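Local structure of uncharacterized protein (Bacteroides ovatus CL02T12C04, 6PTM) at residues Pro147-Asp152 with Asp546-Ser551. The protein probably acts as an exo-carrageenase of glycoside hydrolase family 42, releasing sugars from the chain ends of carrageenan. Numbering follows the deposited sequence.
Sequences PTPVVD and DLNSVS
Asn548 meets Pro149 through its aliphatic root: CB of Asn548 lies 3.7 Å from CD of Pro149, and the proline ring crosses the asparagine side chain at a slant. Further out, the amide nitrogen has two carbons on one flank, ND2 of Asn548 standing 4.1 Å from CG2 of Val151 and equally near CG of Pro149. No direct hydrogen bond joins the two segments; water 2 does so instead, accepting from ND2 of Asn548 at 3.1 Å and donating to Thr148 OG1 and Pro149 O. At the Pro147 end, CB of Ser549 lies 3.4 Å from O of Pro147. Here the loop from helix 109-139 to strand 157-159 runs near the surface past the last turn of helix 534-549, probably part of the (beta/alpha)8-barrel catalytic domain of family 42, with strand 168-175 touching both Pro149 and Asn548. Next, the other amide end is fixed by Phe171 N of that strand, which bonds to Asn548 OD1. Thr148 OG1, swung anti to its own N (chi1 -162°), also bonds to Ile545 O in the helix. Ser549 OG turns back, donating to Asp546 O over 2.6 Å in the carbonyl plane, at a lone-pair C=O...O angle of 127°.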
# COMPACT_ATOMS: atom_id res chain seq x y z
N PRO A 147 2.62 5.60 27.48
CA PRO A 147 3.38 4.37 27.41
C PRO A 147 3.52 3.89 25.96
O PRO A 147 2.54 3.98 25.17
CB PRO A 147 2.54 3.35 28.20
CG PRO A 147 1.60 4.18 29.07
CD PRO A 147 1.39 5.47 28.30
N THR A 148 4.67 3.32 25.63
CA THR A 148 4.94 2.80 24.27
C THR A 148 5.88 1.60 24.41
O THR A 148 6.75 1.63 25.28
CB THR A 148 5.45 3.92 23.35
OG1 THR A 148 5.30 3.47 22.01
CG2 THR A 148 6.89 4.30 23.61
N PRO A 149 5.66 0.51 23.65
CA PRO A 149 6.42 -0.73 23.84
C PRO A 149 7.81 -0.65 23.21
O PRO A 149 7.99 0.04 22.22
CB PRO A 149 5.60 -1.78 23.13
CG PRO A 149 4.89 -1.00 22.03
CD PRO A 149 4.59 0.36 22.65
N VAL A 150 8.78 -1.31 23.85
CA VAL A 150 10.09 -1.64 23.26
C VAL A 150 9.87 -3.02 22.65
O VAL A 150 9.88 -4.00 23.39
CB VAL A 150 11.23 -1.62 24.31
CG1 VAL A 150 12.57 -1.97 23.70
CG2 VAL A 150 11.34 -0.26 25.00
N VAL A 151 9.59 -3.07 21.34
CA VAL A 151 9.14 -4.30 20.63
C VAL A 151 10.33 -5.24 20.44
O VAL A 151 11.28 -4.89 19.74
CB VAL A 151 8.46 -3.98 19.28
CG1 VAL A 151 8.04 -5.25 18.58
CG2 VAL A 151 7.27 -3.04 19.46
N ASP A 152 10.21 -6.44 20.97
CA ASP A 152 11.11 -7.56 20.65
C ASP A 152 10.50 -8.32 19.47
O ASP A 152 9.51 -9.05 19.63
CB ASP A 152 11.33 -8.44 21.88
CG ASP A 152 12.18 -9.66 21.62
OD1 ASP A 152 12.55 -9.94 20.45
OD2 ASP A 152 12.44 -10.35 22.60
N ASP A 546 4.62 6.62 18.22
CA ASP A 546 3.34 7.28 18.56
C ASP A 546 2.17 6.38 18.19
O ASP A 546 1.24 6.21 19.01
CB ASP A 546 3.20 8.67 17.95
CG ASP A 546 4.05 9.71 18.64
OD1 ASP A 546 4.38 9.53 19.82
OD2 ASP A 546 4.41 10.67 17.96
N LEU A 547 2.17 5.79 16.99
CA LEU A 547 1.06 4.88 16.61
C LEU A 547 0.96 3.72 17.62
O LEU A 547 -0.14 3.38 18.05
CB LEU A 547 1.31 4.36 15.19
CG LEU A 547 1.19 5.35 14.04
CD1 LEU A 547 1.86 4.75 12.82
CD2 LEU A 547 -0.26 5.66 13.77
N ASN A 548 2.07 3.10 18.00
CA ASN A 548 2.04 2.03 19.04
C ASN A 548 1.34 2.54 20.30
O ASN A 548 0.57 1.79 20.90
CB ASN A 548 3.44 1.47 19.33
CG ASN A 548 3.95 0.61 18.19
OD1 ASN A 548 3.18 0.24 17.30
ND2 ASN A 548 5.25 0.35 18.20
N SER A 549 1.61 3.77 20.71
CA SER A 549 1.16 4.35 22.00
C SER A 549 -0.36 4.48 21.97
O SER A 549 -0.98 4.53 23.07
CB SER A 549 1.85 5.67 22.30
OG SER A 549 1.28 6.77 21.59
N VAL A 550 -0.95 4.55 20.78
CA VAL A 550 -2.43 4.66 20.66
C VAL A 550 -2.99 3.55 19.77
O VAL A 550 -4.02 3.76 19.10
CB VAL A 550 -2.83 6.06 20.16
CG1 VAL A 550 -2.59 7.09 21.23
CG2 VAL A 550 -2.17 6.47 18.85
N SER A 551 -2.39 2.36 19.82
CA SER A 551 -2.65 1.34 18.78
C SER A 551 -4.10 0.85 18.88
O SER A 551 -4.64 0.41 17.85
CB SER A 551 -1.67 0.17 18.85
OG SER A 551 -1.78 -0.49 20.09
O HOH W 1 0.11 3.99 25.45
O HOH W 2 6.85 1.70 20.43